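Local coordinates for protein yncA (Salmonella typhimurium, PDB 3DR6) that probably catalyses the transfer of an acetyl group from acetyl-coenzyme A to a still undefined acceptor, as a putative GNAT-family acetyltransferase, at residues G72-F77 with R81-H86; A129-H134 with T159-Q164; T28-N33 with S87-P92; M4-A9 with L104-D109. All coordinates share one frame; numbering follows the deposited sequence.

Contact 4 opens first, with strand 5-8, and closes the widest loop when helix 99-113 packs on it. Within that loop contact 3 joins residues 28-33, just after helix 14-27, to the end of strand 83-90. Contact 1 lies deeper still: it is the turn end of the hairpin of strands 64-73 and 83-90, so the three are nested and none cross. Contact 2 follows in series. All four reach one mixed sheet. Contact 4 fastens its N-terminal edge and contacts 1 and 3 its centre, while contact 2 joins helix 128-135 to strand 154-164 in its C-terminal half; contacts 1, 2 and 3 also meet the second subunit.

Contact 1: G72-F77 with R81-H86; sequences GDWRSF and RYTVEH
Gly72 and Glu85 exchange two backbone hydrogen bonds, Gly72 N to Glu85 O at 3.1 Å and Glu85 N to Gly72 O at 2.8 Å. This identifies an antiparallel hydrogen-bonded pair near the turn end of the beta hairpin formed by strands 64-73 and 83-90 of the GNAT sheet. Asp73 and Val84 form the following non-hydrogen-bonded pair. One residue further, where the first strand has already ended, Trp74 N still donates to Thr83 O at 3.2 Å. Water 3 lies 2.8 Å from the same Thr83 O and accepts from Arg75 N, tying the departing loop to the strand. The carboxylate of Glu85 has its main partner outside this hairpin, across the dimer: OE2 makes a salt bridge with Arg75 of the second subunit, and Arg75 here returns it to Glu85 of that subunit. CG anti to the backbone N (chi1 179°) lays the Trp74 indole alongside Thr83 and Glu85. The extended Glu85 chain brings OE1 into the indole plane at the ring edge, 3.1 Å from Trp74 CD1, with the carboxylate turned 66° from the ring. Arg75 CD covers part of one indole face, 3.5 Å above its plane. Thr83 runs beside Trp74, its hydroxyl hydrogen-bonded to Val148 O of the second subunit and its methyl CG2 3.6 Å from Trp74 CE3.

Contact 2: A129-H134 with T159-Q164; sequences ASIRLH and TFMQLQ
The His134 imidazole, on helix 128-135 where it packs against strand 154-164 in the C-terminal half of the GNAT fold, meets the selenium of Met161 obliquely: SE, in a residue modelled as selenomethionine, lies 5.1 Å from the ring centroid and 48° off the ring normal, a Met-aromatic contact with selenium in the place of sulfur. On one face of the ring sits Leu133 CD2, 4.0 Å above the plane and offset toward the rim. At the edge, His134 ND1 donates in the ring plane to Ser130 O at 2.7 Å with a nearly straight N-H...O angle of 161°. Ser130 O also receives the helical bond from His134 N, and the two donors come from opposite faces of its carbonyl plane. The other ring nitrogen, NE2, is hydrogen-bonded to NE2 of His86, and Phe139 meets the ring edge-to-face, so both the rotation and the tilt of the imidazole appear fixed from several directions.

The closest backbone approach of helix and strand, His134 CA to Met161 CA, is 7.6 Å. Met161 carries most of the strand's share of the contact. It bends at its last torsion (chi3 72°), which turns CE off the line of the chain and places it near Ile131 O, at 3.8 Å. Ile131 crosses it at about a right angle, with CG2 4.1 Å from Met161 SE. Tighter still, Met161 SE rests 3.6 Å from His134 CB.

Contact 3: T28-N33 with S87-P92; sequences TAAIWN and SVYVHP. With EDO (1,2-ethanediol), chain I.
Ile31 packs across the end of Tyr89 at about a right angle, with the phenol oxygen seated against its aliphatic branch: Tyr89 OH lies 3.4 Å from Ile31 CB and equally close to Ile31 CD1. Because CG1 is anti to the backbone N (chi1 -173°), the longer branch can bring CD1 to that oxygen. Ala30 meets the ring differently. Its carbonyl O reaches the ring edge near the plane, 3.6 Å from Tyr89 CE1, and Ala30 CB stands 4.3 Å from Tyr89 CE1.

The loop is shaped locally. Thr28 OG1 accepts from Ala30 N at 2.9 Å in an ST turn at the end of helix 14-27, while Trp32 NE1 donates to Ala29 O at 2.9 Å. Lys151 NZ binds the carbonyl oxygens of Thr28 and Ile31, and Phe77 of the second subunit packs on Ile31. Farther off, a 1,2-ethanediol, probably from the crystallisation liquor, donates from O2 to Pro92 O.

A glycerol, probably of the same origin, lies beside Ile31 and is weakly hydrogen-bonded to Ala30 O; such molecules often mark pockets. A loop after the first long helix, laid over the central strand 83-90, is consistent with the acceptor-substrate side of a GNAT acetyltransferase.

Contact 4: M4-A9 with L104-D109; sequences MTIRFA and LSRLID
Arg106, the residue with most surface buried here, reaches from helix 99-113 to Phe8 and Ile6 on strand 5-8. Its guanidinium makes an off-centre cation-pi contact: Arg106 CZ is 4.8 Å from the centroid of the Phe8 ring and 28° off the ring normal. The two planes are 86° apart, so the cation does not stack flat but presents an edge to the ring. Its NH2 does the touching, 3.1 Å from Phe8 CE2 and 3.4 Å from Phe8 CZ. A bend at chi2 (61°) kinks the arginine chain, and a salt bridge from NE to Glu110, one helical turn on, holds the head; NH2, too, has a hydrogen-bond partner just beyond the segment. The pairing with Glu110 probably tempers the charge offered to Phe8.

Ile6 is met by the aliphatic part of the same side chain. The two side chains run past each other in opposite directions, with Ile6 CG2 4.0 Å from Arg106 CG. Nearer the head, Arg106 NH1 comes to 3.7 Å from Ile6 O. Leu57 on the adjoining strand 56-61 also touches both Arg106 and Phe8.

A long helix after the central strand, packed on one sheet face and touching the N-terminal edge strand, is the layout of the GNAT acetyltransferase fold.

Contact 1: G72-F77 with R81-H86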
# COMPACT_ATOMS: atom_id res chain seq x y z
N GLY C 72 3.99 -10.79 0.83
CA GLY C 72 3.27 -10.36 2.01
C GLY C 72 1.98 -9.66 1.64
O GLY C 72 1.67 -9.48 0.46
N ASP C 73 1.23 -9.26 2.65
CA ASP C 73 -0.00 -8.52 2.41
C ASP C 73 0.33 -7.22 1.71
O ASP C 73 1.32 -6.56 2.03
CB ASP C 73 -0.73 -8.25 3.71
CG ASP C 73 -1.15 -9.53 4.41
OD1 ASP C 73 -1.51 -10.51 3.73
OD2 ASP C 73 -1.11 -9.56 5.66
N TRP C 74 -0.47 -6.90 0.69
CA TRP C 74 -0.24 -5.70 -0.11
C TRP C 74 -0.57 -4.44 0.68
O TRP C 74 0.18 -3.44 0.64
CB TRP C 74 -1.08 -5.76 -1.38
CG TRP C 74 -0.94 -4.55 -2.27
CD1 TRP C 74 0.24 -3.95 -2.69
CD2 TRP C 74 -1.99 -3.82 -2.89
NE1 TRP C 74 -0.04 -2.89 -3.51
CE2 TRP C 74 -1.39 -2.78 -3.66
CE3 TRP C 74 -3.39 -3.94 -2.88
CZ2 TRP C 74 -2.15 -1.87 -4.40
CZ3 TRP C 74 -4.15 -3.00 -3.62
CH2 TRP C 74 -3.52 -2.00 -4.38
N ARG C 75 -1.68 -4.49 1.39
CA ARG C 75 -2.18 -3.38 2.22
C ARG C 75 -2.69 -3.91 3.57
O ARG C 75 -2.93 -5.13 3.70
CB ARG C 75 -3.25 -2.60 1.44
CG ARG C 75 -2.66 -1.74 0.31
CD ARG C 75 -3.68 -1.11 -0.67
NE ARG C 75 -4.67 -0.21 -0.06
CZ ARG C 75 -4.49 1.08 0.22
NH1 ARG C 75 -3.33 1.69 -0.01
NH2 ARG C 75 -5.49 1.77 0.76
N SER C 76 -2.86 -3.04 4.57
CA SER C 76 -3.19 -3.48 5.93
C SER C 76 -4.66 -3.86 6.16
O SER C 76 -4.97 -4.73 7.01
CB SER C 76 -2.83 -2.39 6.95
OG SER C 76 -1.51 -1.98 6.76
N PHE C 77 -5.56 -3.21 5.43
CA PHE C 77 -6.99 -3.34 5.70
C PHE C 77 -7.58 -4.70 5.33
O PHE C 77 -7.09 -5.36 4.40
CB PHE C 77 -7.77 -2.19 5.07
CG PHE C 77 -7.70 -0.89 5.88
CD1 PHE C 77 -7.02 -0.84 7.11
CD2 PHE C 77 -8.34 0.26 5.42
CE1 PHE C 77 -6.97 0.35 7.86
CE2 PHE C 77 -8.29 1.45 6.16
CZ PHE C 77 -7.62 1.50 7.39
N ARG C 81 -7.19 -8.66 2.03
CA ARG C 81 -6.57 -9.88 2.58
C ARG C 81 -6.40 -11.02 1.56
O ARG C 81 -5.80 -12.04 1.89
CB ARG C 81 -7.33 -10.39 3.81
CG ARG C 81 -8.74 -10.93 3.50
CD ARG C 81 -9.54 -11.30 4.76
NE ARG C 81 -10.85 -11.89 4.45
CZ ARG C 81 -11.94 -11.20 4.13
NH1 ARG C 81 -11.89 -9.87 4.05
NH2 ARG C 81 -13.09 -11.84 3.88
N TYR C 82 -6.96 -10.88 0.36
CA TYR C 82 -6.67 -11.84 -0.72
C TYR C 82 -5.74 -11.28 -1.80
O TYR C 82 -5.52 -11.94 -2.82
CB TYR C 82 -7.96 -12.43 -1.29
CG TYR C 82 -8.79 -13.02 -0.18
CD1 TYR C 82 -9.98 -12.41 0.18
CD2 TYR C 82 -8.36 -14.15 0.54
CE1 TYR C 82 -10.76 -12.92 1.19
CE2 TYR C 82 -9.14 -14.66 1.59
CZ TYR C 82 -10.35 -14.01 1.89
OH TYR C 82 -11.19 -14.43 2.90
N THR C 83 -5.15 -10.11 -1.54
CA THR C 83 -4.19 -9.48 -2.44
C THR C 83 -2.81 -9.41 -1.77
O THR C 83 -2.65 -8.84 -0.66
CB THR C 83 -4.65 -8.06 -2.86
OG1 THR C 83 -5.94 -8.16 -3.48
CG2 THR C 83 -3.65 -7.43 -3.86
N VAL C 84 -1.84 -10.04 -2.41
CA VAL C 84 -0.48 -10.06 -1.89
C VAL C 84 0.47 -9.34 -2.85
O VAL C 84 0.19 -9.23 -4.06
CB VAL C 84 0.03 -11.50 -1.59
CG1 VAL C 84 -0.69 -12.09 -0.34
CG2 VAL C 84 -0.09 -12.42 -2.85
N GLU C 85 1.58 -8.85 -2.31
CA GLU C 85 2.61 -8.21 -3.11
C GLU C 85 3.91 -9.00 -2.95
O GLU C 85 4.35 -9.29 -1.81
CB GLU C 85 2.82 -6.76 -2.66
CG GLU C 85 3.95 -6.11 -3.41
CD GLU C 85 4.15 -4.66 -3.05
OE1 GLU C 85 3.34 -4.15 -2.23
OE2 GLU C 85 5.11 -4.07 -3.60
N HIS C 86 4.55 -9.30 -4.08
CA HIS C 86 5.72 -10.20 -4.09
C HIS C 86 7.01 -9.41 -3.94
O HIS C 86 7.04 -8.22 -4.21
CB HIS C 86 5.77 -11.10 -5.35
CG HIS C 86 6.26 -10.42 -6.61
ND1 HIS C 86 7.55 -9.97 -6.76
CD2 HIS C 86 5.63 -10.18 -7.79
CE1 HIS C 86 7.68 -9.43 -7.96
NE2 HIS C 86 6.54 -9.57 -8.61
O HOH W 1 -3.18 -10.96 1.58
O HOH W 2 3.21 -4.46 0.43
O HOH W 3 -3.17 -7.11 1.46

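Contact 2: A129-H134 with T159-Q164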
# COMPACT_ATOMS: atom_id res chain seq x y z
N ALA C 129 12.82 -4.37 -18.36
CA ALA C 129 13.10 -5.81 -18.26
C ALA C 129 12.14 -6.50 -17.30
O ALA C 129 11.64 -7.60 -17.59
CB ALA C 129 14.53 -6.07 -17.83
N SER C 130 11.90 -5.87 -16.14
CA SER C 130 10.97 -6.43 -15.16
C SER C 130 9.52 -6.43 -15.70
O SER C 130 8.77 -7.39 -15.50
CB SER C 130 11.06 -5.68 -13.82
OG SER C 130 10.16 -6.26 -12.88
N ILE C 131 9.15 -5.36 -16.39
CA ILE C 131 7.84 -5.27 -17.02
C ILE C 131 7.62 -6.41 -18.03
O ILE C 131 6.58 -7.07 -18.02
CB ILE C 131 7.64 -3.86 -17.63
CG1 ILE C 131 7.58 -2.85 -16.46
CG2 ILE C 131 6.38 -3.82 -18.52
CD1 ILE C 131 7.58 -1.38 -16.88
N ARG C 132 8.64 -6.67 -18.85
CA ARG C 132 8.60 -7.78 -19.83
C ARG C 132 8.45 -9.14 -19.15
O ARG C 132 7.64 -9.98 -19.59
CB ARG C 132 9.87 -7.72 -20.69
CG ARG C 132 10.01 -8.75 -21.81
CD ARG C 132 11.31 -8.48 -22.63
NE ARG C 132 11.66 -7.05 -22.64
CZ ARG C 132 12.81 -6.53 -22.17
NH1 ARG C 132 13.00 -5.21 -22.20
NH2 ARG C 132 13.77 -7.31 -21.69
N LEU C 133 9.22 -9.35 -18.09
CA LEU C 133 9.22 -10.59 -17.34
C LEU C 133 7.82 -10.81 -16.78
O LEU C 133 7.26 -11.89 -16.86
CB LEU C 133 10.25 -10.53 -16.21
CG LEU C 133 10.42 -11.73 -15.27
CD1 LEU C 133 11.80 -11.75 -14.64
CD2 LEU C 133 9.33 -11.77 -14.18
N HIS C 134 7.25 -9.77 -16.19
CA HIS C 134 5.90 -9.89 -15.65
C HIS C 134 4.82 -10.13 -16.71
O HIS C 134 3.92 -10.95 -16.48
CB HIS C 134 5.59 -8.66 -14.77
CG HIS C 134 6.26 -8.72 -13.43
ND1 HIS C 134 7.56 -8.29 -13.22
CD2 HIS C 134 5.80 -9.13 -12.23
CE1 HIS C 134 7.88 -8.47 -11.95
NE2 HIS C 134 6.82 -8.96 -11.32
N THR C 159 5.22 1.61 -11.07
CA THR C 159 4.26 0.86 -11.85
C THR C 159 3.73 -0.27 -10.97
O THR C 159 4.51 -0.96 -10.30
CB THR C 159 4.93 0.32 -13.14
OG1 THR C 159 5.29 1.43 -13.97
CG2 THR C 159 4.00 -0.61 -13.93
N PHE C 160 2.41 -0.44 -10.92
CA PHE C 160 1.88 -1.70 -10.39
C PHE C 160 1.47 -2.57 -11.55
O PHE C 160 0.85 -2.11 -12.52
CB PHE C 160 0.67 -1.55 -9.48
CG PHE C 160 0.99 -1.08 -8.09
CD1 PHE C 160 0.29 0.02 -7.58
CD2 PHE C 160 1.93 -1.75 -7.27
CE1 PHE C 160 0.53 0.48 -6.24
CE2 PHE C 160 2.16 -1.30 -5.95
CZ PHE C 160 1.46 -0.18 -5.44
N MSE C 161 1.85 -3.83 -11.45
CA MSE C 161 1.26 -4.86 -12.32
C MSE C 161 0.56 -5.91 -11.48
O MSE C 161 0.87 -6.10 -10.29
CB MSE C 161 2.31 -5.49 -13.22
CG MSE C 161 3.06 -4.46 -14.05
SE MSE C 161 4.40 -5.29 -15.24
CE MSE C 161 3.20 -6.09 -16.51
N GLN C 162 -0.43 -6.56 -12.06
CA GLN C 162 -1.15 -7.55 -11.28
C GLN C 162 -1.56 -8.78 -12.09
O GLN C 162 -1.66 -8.72 -13.30
CB GLN C 162 -2.38 -6.95 -10.60
CG GLN C 162 -3.51 -6.53 -11.56
CD GLN C 162 -4.64 -5.85 -10.80
OE1 GLN C 162 -4.54 -4.64 -10.44
NE2 GLN C 162 -5.72 -6.59 -10.54
N LEU C 163 -1.79 -9.87 -11.37
CA LEU C 163 -2.22 -11.14 -11.96
C LEU C 163 -3.33 -11.68 -11.10
O LEU C 163 -3.14 -11.92 -9.90
CB LEU C 163 -1.06 -12.16 -12.01
CG LEU C 163 -1.43 -13.60 -12.41
CD1 LEU C 163 -1.90 -13.64 -13.90
CD2 LEU C 163 -0.22 -14.51 -12.21
N GLN C 164 -4.50 -11.87 -11.71
CA GLN C 164 -5.62 -12.51 -11.00
C GLN C 164 -5.39 -14.02 -11.04
O GLN C 164 -5.10 -14.60 -12.09
CB GLN C 164 -6.97 -12.12 -11.64
CG GLN C 164 -8.14 -12.50 -10.77
CD GLN C 164 -9.47 -11.96 -11.26
OE1 GLN C 164 -9.62 -10.75 -11.45
NE2 GLN C 164 -10.45 -12.84 -11.43

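Contact 3: T28-N33 with S87-P92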
# COMPACT_ATOMS: atom_id res chain seq x y z
N THR C 28 20.44 -0.73 -5.73
CA THR C 28 19.38 -0.87 -6.70
C THR C 28 18.19 0.00 -6.34
O THR C 28 18.09 0.49 -5.21
CB THR C 28 18.89 -2.36 -6.86
OG1 THR C 28 17.88 -2.66 -5.88
CG2 THR C 28 20.04 -3.37 -6.78
N ALA C 29 17.30 0.19 -7.31
CA ALA C 29 15.99 0.77 -7.06
C ALA C 29 14.91 -0.32 -7.08
O ALA C 29 13.73 -0.06 -7.34
CB ALA C 29 15.70 1.90 -8.08
N ALA C 30 15.32 -1.56 -6.79
CA ALA C 30 14.40 -2.70 -6.81
C ALA C 30 13.63 -2.83 -5.49
O ALA C 30 12.60 -3.51 -5.42
CB ALA C 30 15.15 -4.01 -7.13
N ILE C 31 14.14 -2.19 -4.45
CA ILE C 31 13.43 -2.05 -3.18
C ILE C 31 13.58 -0.61 -2.74
O ILE C 31 14.69 -0.05 -2.80
CB ILE C 31 13.94 -3.02 -2.07
CG1 ILE C 31 13.03 -2.94 -0.84
CG2 ILE C 31 15.40 -2.73 -1.65
CD1 ILE C 31 13.23 -4.09 0.14
N TRP C 32 12.47 -0.00 -2.30
CA TRP C 32 12.53 1.41 -1.91
C TRP C 32 12.67 1.55 -0.38
O TRP C 32 11.87 2.20 0.28
CB TRP C 32 11.37 2.25 -2.51
CG TRP C 32 11.36 2.26 -4.05
CD1 TRP C 32 12.30 1.70 -4.89
CD2 TRP C 32 10.35 2.82 -4.91
NE1 TRP C 32 11.93 1.87 -6.22
CE2 TRP C 32 10.74 2.56 -6.25
CE3 TRP C 32 9.16 3.53 -4.68
CZ2 TRP C 32 9.98 2.99 -7.35
CZ3 TRP C 32 8.40 3.96 -5.77
CH2 TRP C 32 8.82 3.68 -7.09
N ASN C 33 13.72 0.91 0.15
CA ASN C 33 14.17 1.05 1.52
C ASN C 33 15.62 1.49 1.43
O ASN C 33 16.29 1.16 0.45
CB ASN C 33 14.12 -0.29 2.26
CG ASN C 33 12.82 -0.51 3.02
OD1 ASN C 33 12.46 -1.67 3.31
ND2 ASN C 33 12.12 0.57 3.38
N SER C 87 8.05 -10.08 -3.49
CA SER C 87 9.38 -9.54 -3.57
C SER C 87 10.27 -10.68 -4.06
O SER C 87 10.26 -11.78 -3.50
CB SER C 87 9.82 -8.94 -2.22
OG SER C 87 9.97 -9.95 -1.21
N VAL C 88 10.95 -10.43 -5.18
CA VAL C 88 11.86 -11.40 -5.78
C VAL C 88 13.20 -10.69 -6.00
O VAL C 88 13.26 -9.68 -6.73
CB VAL C 88 11.31 -11.92 -7.13
CG1 VAL C 88 12.32 -12.82 -7.81
CG2 VAL C 88 10.00 -12.66 -6.93
N TYR C 89 14.25 -11.18 -5.36
CA TYR C 89 15.57 -10.56 -5.49
C TYR C 89 16.60 -11.60 -5.87
O TYR C 89 16.72 -12.64 -5.22
CB TYR C 89 15.96 -9.84 -4.18
CG TYR C 89 14.95 -8.78 -3.74
CD1 TYR C 89 14.66 -7.69 -4.55
CD2 TYR C 89 14.30 -8.90 -2.51
CE1 TYR C 89 13.71 -6.72 -4.15
CE2 TYR C 89 13.36 -7.93 -2.11
CZ TYR C 89 13.08 -6.85 -2.94
OH TYR C 89 12.16 -5.90 -2.56
N VAL C 90 17.32 -11.32 -6.94
CA VAL C 90 18.38 -12.20 -7.41
C VAL C 90 19.76 -11.61 -7.00
O VAL C 90 19.98 -10.40 -7.05
CB VAL C 90 18.25 -12.44 -8.94
CG1 VAL C 90 19.41 -13.24 -9.49
CG2 VAL C 90 16.89 -13.14 -9.23
N HIS C 91 20.66 -12.49 -6.58
CA HIS C 91 21.99 -12.09 -6.14
C HIS C 91 22.70 -11.48 -7.36
O HIS C 91 22.57 -12.02 -8.47
CB HIS C 91 22.71 -13.34 -5.65
CG HIS C 91 24.06 -13.06 -5.07
ND1 HIS C 91 25.13 -12.64 -5.83
CD2 HIS C 91 24.52 -13.16 -3.80
CE1 HIS C 91 26.19 -12.49 -5.06
NE2 HIS C 91 25.85 -12.81 -3.82
N PRO C 92 23.48 -10.39 -7.18
CA PRO C 92 24.04 -9.76 -8.38
C PRO C 92 25.04 -10.60 -9.18
O PRO C 92 25.34 -10.26 -10.32
CB PRO C 92 24.71 -8.47 -7.83
CG PRO C 92 25.05 -8.83 -6.44
CD PRO C 92 23.89 -9.67 -5.95
C1 EDO I . 22.86 -8.13 -13.18
O1 EDO I . 21.56 -7.59 -12.98
C2 EDO I . 23.35 -8.51 -11.80
O2 EDO I . 24.58 -7.84 -11.55

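Contact 4: M4-A9 with L104-D109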
# COMPACT_ATOMS: atom_id res chain seq x y z
N MSE C 4 20.31 -26.00 -11.08
CA MSE C 4 19.51 -25.01 -10.27
C MSE C 4 18.26 -25.68 -9.68
O MSE C 4 17.62 -26.50 -10.34
CB MSE C 4 19.14 -23.76 -11.09
CG MSE C 4 17.68 -23.64 -11.57
SE MSE C 4 16.47 -22.80 -10.25
CE MSE C 4 14.89 -23.82 -10.74
N THR C 5 17.95 -25.36 -8.43
CA THR C 5 16.70 -25.80 -7.81
C THR C 5 16.10 -24.62 -7.07
O THR C 5 16.82 -23.65 -6.77
CB THR C 5 16.91 -26.93 -6.78
OG1 THR C 5 17.92 -26.52 -5.83
CG2 THR C 5 17.35 -28.22 -7.46
N ILE C 6 14.81 -24.70 -6.78
CA ILE C 6 14.11 -23.74 -5.93
C ILE C 6 13.48 -24.55 -4.81
O ILE C 6 12.90 -25.61 -5.05
CB ILE C 6 13.03 -22.93 -6.69
CG1 ILE C 6 13.69 -21.96 -7.68
CG2 ILE C 6 12.14 -22.15 -5.70
CD1 ILE C 6 12.73 -21.40 -8.73
N ARG C 7 13.63 -24.08 -3.58
CA ARG C 7 13.07 -24.79 -2.44
C ARG C 7 12.58 -23.77 -1.44
O ARG C 7 12.87 -22.57 -1.57
CB ARG C 7 14.15 -25.68 -1.80
CG ARG C 7 15.38 -24.91 -1.36
CD ARG C 7 16.24 -25.79 -0.49
NE ARG C 7 17.54 -25.20 -0.20
CZ ARG C 7 17.76 -24.29 0.74
NH1 ARG C 7 16.77 -23.84 1.49
NH2 ARG C 7 18.99 -23.81 0.92
N PHE C 8 11.83 -24.22 -0.44
CA PHE C 8 11.52 -23.38 0.70
C PHE C 8 12.78 -23.04 1.48
O PHE C 8 13.66 -23.89 1.65
CB PHE C 8 10.50 -24.07 1.62
CG PHE C 8 9.12 -24.12 1.04
CD1 PHE C 8 8.35 -22.97 0.94
CD2 PHE C 8 8.60 -25.32 0.56
CE1 PHE C 8 7.09 -23.00 0.40
CE2 PHE C 8 7.33 -25.35 0.00
CZ PHE C 8 6.57 -24.19 -0.08
N ALA C 9 12.86 -21.79 1.94
CA ALA C 9 13.99 -21.35 2.74
C ALA C 9 13.94 -21.94 4.15
O ALA C 9 12.84 -22.31 4.64
CB ALA C 9 14.04 -19.80 2.80
N LEU C 104 9.50 -16.37 -9.40
CA LEU C 104 8.17 -15.76 -9.43
C LEU C 104 7.08 -16.78 -9.79
O LEU C 104 6.01 -16.78 -9.19
CB LEU C 104 8.14 -14.51 -10.33
CG LEU C 104 6.79 -13.77 -10.36
CD1 LEU C 104 6.27 -13.43 -8.95
CD2 LEU C 104 6.92 -12.49 -11.22
N SER C 105 7.39 -17.66 -10.75
CA SER C 105 6.45 -18.71 -11.15
C SER C 105 6.10 -19.61 -9.96
O SER C 105 4.93 -19.85 -9.67
CB SER C 105 7.00 -19.54 -12.32
OG SER C 105 5.98 -20.36 -12.88
N ARG C 106 7.13 -20.08 -9.26
CA ARG C 106 6.93 -20.91 -8.07
C ARG C 106 6.11 -20.16 -6.99
O ARG C 106 5.18 -20.73 -6.39
CB ARG C 106 8.27 -21.38 -7.51
CG ARG C 106 8.17 -22.17 -6.19
CD ARG C 106 7.33 -23.47 -6.29
NE ARG C 106 7.12 -24.05 -4.96
CZ ARG C 106 8.02 -24.79 -4.30
NH1 ARG C 106 9.21 -25.07 -4.84
NH2 ARG C 106 7.73 -25.26 -3.10
N LEU C 107 6.44 -18.88 -6.79
CA LEU C 107 5.73 -18.02 -5.84
C LEU C 107 4.22 -17.96 -6.10
O LEU C 107 3.40 -18.06 -5.19
CB LEU C 107 6.32 -16.60 -5.87
CG LEU C 107 6.09 -15.75 -4.63
CD1 LEU C 107 6.79 -16.39 -3.39
CD2 LEU C 107 6.54 -14.31 -4.90
N ILE C 108 3.87 -17.82 -7.38
CA ILE C 108 2.47 -17.75 -7.81
C ILE C 108 1.71 -19.02 -7.41
O ILE C 108 0.57 -18.94 -6.97
CB ILE C 108 2.38 -17.54 -9.34
CG1 ILE C 108 2.79 -16.11 -9.70
CG2 ILE C 108 0.98 -17.85 -9.87
CD1 ILE C 108 3.25 -15.94 -11.16
N ASP C 109 2.36 -20.17 -7.56
CA ASP C 109 1.80 -21.45 -7.16
C ASP C 109 1.50 -21.46 -5.68
O ASP C 109 0.44 -21.92 -5.26
CB ASP C 109 2.80 -22.57 -7.45
CG ASP C 109 2.98 -22.82 -8.93
OD1 ASP C 109 2.09 -22.49 -9.72
OD2 ASP C 109 4.05 -23.38 -9.29